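Local coordinates for protein disulfide isomerase (Salmonella enterica subsp. enterica serovar Typhimurium, PDB 3L9U) that serves as a periplasmic thiol-disulfide oxidoreductase of the DsbL type, probably passing its own disulfide bond on to other proteins, at residues D50-L55 / S189-V194; E75-L80 / K99-A104. All coordinates share one frame; numbering follows the deposited sequence.

Contact 1: residues D50-L55 / S189-V194; sequences DKVADL and SMAELV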
loop_
_atom_site.group_PDB
_atom_site.type_symbol
_atom_site.label_atom_id
_atom_site.label_comp_id
_atom_site.label_asym_id
_atom_site.label_seq_id
_atom_site.Cartn_x
_atom_site.Cartn_y
_atom_site.Cartn_z
ATOM N N ASP A 50 -10.865 5.513 6.473
ATOM C CA ASP A 50 -12.288 5.653 6.654
ATOM C C ASP A 50 -12.703 7.085 6.877
ATOM O O ASP A 50 -13.661 7.532 6.353
ATOM C CB ASP A 50 -12.751 4.815 7.813
ATOM C CG ASP A 50 -12.727 3.346 7.517
ATOM O OD1 ASP A 50 -12.727 2.573 8.473
ATOM O OD2 ASP A 50 -12.732 2.926 6.346
ATOM N N LYS A 51 -11.956 7.777 7.693
ATOM C CA LYS A 51 -12.259 9.171 8.017
ATOM C C LYS A 51 -12.153 10.119 6.821
ATOM O O LYS A 51 -12.770 11.180 6.821
ATOM C CB LYS A 51 -11.368 9.682 9.151
ATOM C CG LYS A 51 -11.731 9.148 10.528
ATOM C CD LYS A 51 -10.709 9.613 11.551
ATOM C CE LYS A 51 -11.065 9.142 12.945
ATOM N NZ LYS A 51 -12.354 9.735 13.419
ATOM N N VAL A 52 -11.376 9.748 5.807
ATOM C CA VAL A 52 -11.182 10.634 4.663
ATOM C C VAL A 52 -11.787 10.095 3.364
ATOM O O VAL A 52 -11.576 10.659 2.294
ATOM C CB VAL A 52 -9.685 10.960 4.445
ATOM C CG1 VAL A 52 -9.096 11.561 5.709
ATOM C CG2 VAL A 52 -8.907 9.711 4.031
ATOM N N ALA A 53 -12.552 9.013 3.472
ATOM C CA ALA A 53 -13.050 8.289 2.302
ATOM C C ALA A 53 -14.033 9.115 1.476
ATOM O O ALA A 53 -14.273 8.821 0.304
ATOM C CB ALA A 53 -13.693 6.967 2.740
ATOM N N ASP A 54 -14.586 10.158 2.088
ATOM C CA ASP A 54 -15.481 11.068 1.386
ATOM C C ASP A 54 -14.715 12.024 0.474
ATOM O O ASP A 54 -15.312 12.675 -0.385
ATOM C CB ASP A 54 -16.333 11.866 2.379
ATOM C CG ASP A 54 -15.495 12.689 3.350
ATOM O OD1 ASP A 54 -14.637 12.113 4.045
ATOM O OD2 ASP A 54 -15.710 13.917 3.438
ATOM N N LEU A 55 -13.399 12.101 0.660
ATOM C CA LEU A 55 -12.560 13.048 -0.081
ATOM C C LEU A 55 -11.536 12.366 -0.991
ATOM O O LEU A 55 -11.334 12.787 -2.132
ATOM C CB LEU A 55 -11.817 13.986 0.878
ATOM C CG LEU A 55 -12.545 15.140 1.560
ATOM C CD1 LEU A 55 -11.566 15.894 2.457
ATOM C CD2 LEU A 55 -13.152 16.069 0.524
ATOM N N SER A 189 -5.554 13.287 14.164
ATOM C CA SER A 189 -4.671 14.313 13.613
ATOM C C SER A 189 -4.340 14.013 12.152
ATOM O O SER A 189 -4.474 14.872 11.286
ATOM C CB SER A 189 -3.386 14.406 14.436
ATOM O OG SER A 189 -2.467 15.315 13.854
ATOM N N MET A 190 -3.901 12.786 11.886
ATOM C CA MET A 190 -3.516 12.404 10.536
ATOM C C MET A 190 -4.673 12.538 9.560
ATOM O O MET A 190 -4.492 12.962 8.416
ATOM C CB MET A 190 -2.995 10.970 10.516
ATOM C CG MET A 190 -2.386 10.586 9.192
ATOM S SD MET A 190 -1.957 8.849 9.155
ATOM C CE MET A 190 -1.373 8.701 7.464
ATOM N N ALA A 191 -5.869 12.163 9.996
ATOM C CA ALA A 191 -7.025 12.291 9.116
ATOM C C ALA A 191 -7.247 13.747 8.711
ATOM O O ALA A 191 -7.514 14.041 7.539
ATOM C CB ALA A 191 -8.281 11.707 9.769
ATOM N N GLU A 192 -7.129 14.666 9.667
ATOM C CA GLU A 192 -7.272 16.087 9.340
ATOM C C GLU A 192 -6.127 16.593 8.465
ATOM O O GLU A 192 -6.329 17.437 7.595
ATOM C CB GLU A 192 -7.416 16.925 10.611
ATOM C CG GLU A 192 -8.742 16.711 11.293
ATOM C CD GLU A 192 -9.922 16.982 10.373
ATOM O OE1 GLU A 192 -9.889 17.995 9.636
ATOM O OE2 GLU A 192 -10.885 16.177 10.393
ATOM N N LEU A 193 -4.927 16.070 8.690
ATOM C CA LEU A 193 -3.783 16.393 7.840
ATOM C C LEU A 193 -4.069 15.985 6.394
ATOM O O LEU A 193 -3.871 16.768 5.456
ATOM C CB LEU A 193 -2.524 15.702 8.362
ATOM C CG LEU A 193 -1.275 15.785 7.484
ATOM C CD1 LEU A 193 -0.907 17.240 7.145
ATOM C CD2 LEU A 193 -0.120 15.059 8.162
ATOM N N VAL A 194 -4.531 14.753 6.212
ATOM C CA VAL A 194 -4.911 14.295 4.875
ATOM C C VAL A 194 -5.991 15.191 4.250
ATOM O O VAL A 194 -5.887 15.554 3.079
ATOM C CB VAL A 194 -5.370 12.814 4.884
ATOM C CG1 VAL A 194 -5.996 12.419 3.535
ATOM C CG2 VAL A 194 -4.181 11.904 5.256
#
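Lys51 and Ala191 bring the two backbones nearest, their CA atoms 6.2 Å apart, where the last part of helix 45-52 and the loop after it run beside helix 187-198. No hydrogen bond links 50-55 to 189-194; the contact is made largely by aliphatic carbon. Ala191 provides the small surface that allows so close an approach. Its methyl CB lies alongside the first half of the Lys51 chain, touching Lys51 CB and Lys51 CD at 3.7 Å each. From there the lysine runs on extended and bends only at its last torsion (chi4 -64°), which takes the ammonium away from Ala191; Lys51 NZ makes just a long, weak ion pair with Asp188 OD1.

Val52 fills the adjoining place. Its CG1 stands anti to the carbonyl carbon (chi1 -56°) and reaches over to the other helix, where Val52 CG1 lies 3.5 Å from Ala191 O. The same methyl is 3.9 Å from Val194 CG1. Val52 CG2 also touches Val194 CG1, so that atom is met by both branches of Val52, the two side chains crossing at about a right angle. This is how the C-terminal helix of the thioredoxin fold is packed here: Met190 and Val194 lie on strand 170-173, Leu193 and Val194 on strand 177-179, while Ala191 and Val194 meet helix 45-52. After Val52 the chain turns, with Leu55 N bonded to Val52 O at 2.8 Å, and Asp54 reaches back to helix 187-198 through a salt bridge from its OD1 to Arg195 NH1. Val52 and Leu55 also touch the side chain of Arg195.

Contact 2: residues E75-L80 / K99-A104; sequences EVFAVL and KKAKFA
Phe77 pushes the edge of its ring against the backbone of helix 97-111, with CE1 3.5 Å from Lys102 CA and CZ close by. Lys102 N lies in the ring plane at that edge, 3.7 Å from Phe77 CE1, so the phenyl meets main chain as much as side chain. Lys102 CB touches the same edge, and the lysine then leaves at about a right angle to the phenylalanine. With CG anti to the backbone N (chi1 178°) and a bend at chi3, the chain carries NZ away to a salt bridge with Asp41. Leu80, one turn on from Phe77, places CD1 3.5 Å from Ala101 CB, tighter than usual for two methyl carbons. The axes of the two short segments run nearly antiparallel (156°) and come within 10.0 Å. Both helices belong to the helical part that DsbA-like proteins insert into the thioredoxin fold. Phe77 also meets Phe98 and Trp105 of helix 97-111 edge-to-face. Beyond the pair it meets His62 edge-to-face and Phe30 at about 45°, reaching strands 57-62 and 25-30, while helices 137-143 and 147-155 pack against helix 70-86 and helix 122-133 touches both helices.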
loop_
_atom_site.group_PDB
_atom_site.type_symbol
_atom_site.label_atom_id
_atom_site.label_comp_id
_atom_site.label_asym_id
_atom_site.label_seq_id
_atom_site.Cartn_x
_atom_site.Cartn_y
_atom_site.Cartn_z
ATOM N N GLU A 75 2.919 -8.310 -7.741
ATOM C CA GLU A 75 2.102 -8.945 -8.766
ATOM C C GLU A 75 0.822 -9.495 -8.157
ATOM O O GLU A 75 -0.269 -9.271 -8.680
ATOM C CB GLU A 75 2.893 -10.043 -9.488
ATOM C CG GLU A 75 4.010 -9.473 -10.355
ATOM C CD GLU A 75 4.882 -10.536 -10.986
ATOM O OE1 GLU A 75 4.960 -11.656 -10.434
ATOM O OE2 GLU A 75 5.501 -10.240 -12.029
ATOM N N VAL A 76 0.952 -10.200 -7.037
ATOM C CA VAL A 76 -0.223 -10.726 -6.363
ATOM C C VAL A 76 -1.137 -9.595 -5.873
ATOM O O VAL A 76 -2.345 -9.643 -6.081
ATOM C CB VAL A 76 0.161 -11.660 -5.203
ATOM C CG1 VAL A 76 -1.068 -12.002 -4.359
ATOM C CG2 VAL A 76 0.839 -12.922 -5.748
ATOM N N PHE A 77 -0.566 -8.583 -5.226
ATOM C CA PHE A 77 -1.369 -7.469 -4.734
ATOM C C PHE A 77 -2.110 -6.770 -5.876
ATOM O O PHE A 77 -3.288 -6.423 -5.745
ATOM C CB PHE A 77 -0.498 -6.444 -3.993
ATOM C CG PHE A 77 -0.029 -6.894 -2.623
ATOM C CD1 PHE A 77 -0.818 -7.704 -1.811
ATOM C CD2 PHE A 77 1.192 -6.463 -2.136
ATOM C CE1 PHE A 77 -0.371 -8.097 -0.544
ATOM C CE2 PHE A 77 1.641 -6.838 -0.870
ATOM C CZ PHE A 77 0.854 -7.651 -0.071
ATOM N N ALA A 78 -1.419 -6.546 -6.993
ATOM C CA ALA A 78 -2.039 -5.872 -8.137
ATOM C C ALA A 78 -3.226 -6.682 -8.656
ATOM O O ALA A 78 -4.282 -6.134 -8.973
ATOM C CB ALA A 78 -1.023 -5.639 -9.244
ATOM N N VAL A 79 -3.046 -7.993 -8.742
ATOM C CA VAL A 79 -4.125 -8.872 -9.161
ATOM C C VAL A 79 -5.293 -8.830 -8.178
ATOM O O VAL A 79 -6.451 -8.711 -8.586
ATOM C CB VAL A 79 -3.632 -10.319 -9.326
ATOM C CG1 VAL A 79 -4.804 -11.291 -9.334
ATOM C CG2 VAL A 79 -2.809 -10.452 -10.600
ATOM N N LEU A 80 -4.990 -8.897 -6.881
ATOM C CA LEU A 80 -6.041 -8.968 -5.867
ATOM C C LEU A 80 -6.780 -7.644 -5.674
ATOM O O LEU A 80 -7.989 -7.630 -5.457
ATOM C CB LEU A 80 -5.485 -9.488 -4.535
ATOM C CG LEU A 80 -4.963 -10.927 -4.569
ATOM C CD1 LEU A 80 -4.483 -11.337 -3.184
ATOM C CD2 LEU A 80 -6.039 -11.885 -5.064
ATOM N N LYS A 99 -6.560 -7.734 1.266
ATOM C CA LYS A 99 -6.310 -7.628 2.695
ATOM C C LYS A 99 -5.843 -8.955 3.278
ATOM O O LYS A 99 -4.892 -8.997 4.059
ATOM C CB LYS A 99 -7.558 -7.144 3.434
ATOM C CG LYS A 99 -7.319 -6.859 4.906
ATOM C CD LYS A 99 -8.595 -6.384 5.581
ATOM C CE LYS A 99 -8.342 -5.971 7.019
ATOM N NZ LYS A 99 -9.607 -5.598 7.703
ATOM N N LYS A 100 -6.515 -10.039 2.894
ATOM C CA LYS A 100 -6.158 -11.359 3.404
ATOM C C LYS A 100 -4.726 -11.736 3.041
ATOM O O LYS A 100 -3.969 -12.196 3.895
ATOM C CB LYS A 100 -7.133 -12.421 2.898
ATOM C CG LYS A 100 -8.529 -12.290 3.459
ATOM C CD LYS A 100 -9.440 -13.344 2.862
ATOM C CE LYS A 100 -10.839 -13.237 3.425
ATOM N NZ LYS A 100 -11.611 -14.479 3.182
ATOM N N ALA A 101 -4.351 -11.533 1.782
ATOM C CA ALA A 101 -2.989 -11.855 1.347
ATOM C C ALA A 101 -1.961 -10.991 2.077
ATOM O O ALA A 101 -0.930 -11.486 2.549
ATOM C CB ALA A 101 -2.848 -11.678 -0.159
ATOM N N LYS A 102 -2.247 -9.696 2.156
ATOM C CA LYS A 102 -1.348 -8.749 2.802
ATOM C C LYS A 102 -1.050 -9.144 4.245
ATOM O O LYS A 102 0.107 -9.205 4.658
ATOM C CB LYS A 102 -1.940 -7.333 2.755
ATOM C CG LYS A 102 -1.067 -6.291 3.448
ATOM C CD LYS A 102 -1.551 -4.860 3.226
ATOM C CE LYS A 102 -2.967 -4.654 3.744
ATOM N NZ LYS A 102 -3.405 -3.222 3.637
ATOM N N PHE A 103 -2.091 -9.419 5.022
ATOM C CA PHE A 103 -1.863 -9.747 6.423
ATOM C C PHE A 103 -1.253 -11.136 6.624
ATOM O O PHE A 103 -0.539 -11.359 7.601
ATOM C CB PHE A 103 -3.119 -9.526 7.268
ATOM C CG PHE A 103 -3.342 -8.085 7.611
ATOM C CD1 PHE A 103 -2.639 -7.496 8.647
ATOM C CD2 PHE A 103 -4.209 -7.303 6.868
ATOM C CE1 PHE A 103 -2.815 -6.162 8.956
ATOM C CE2 PHE A 103 -4.395 -5.963 7.174
ATOM C CZ PHE A 103 -3.699 -5.394 8.222
ATOM N N ALA A 104 -1.505 -12.056 5.692
ATOM C CA ALA A 104 -0.861 -13.366 5.754
ATOM C C ALA A 104 0.651 -13.226 5.586
ATOM O O ALA A 104 1.436 -13.846 6.313
ATOM C CB ALA A 104 -1.435 -14.305 4.699
#

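How the contacts relate
Contact 1 and contact 2 lie on opposite sides of the chain's centre, their centres 24 Å apart and their nearest atoms about 9 Å apart, with no touch between them. Along the sequence, both segments of contact 2 fall between 50-55 and 189-194. Contact 1 joins helix 45-52 to helix 187-198, which packs on strands 170-173 and 177-179; contact 2 lies within the inserted helical part and reaches the sheet through Phe30 and His62. The side chain of Lys102 in contact 2 lies near the probable redox-active pair Cys34 and Cys37 without touching them, and its partner Asp41 belongs to helix 35-43, the helix that Cys37 also occupies.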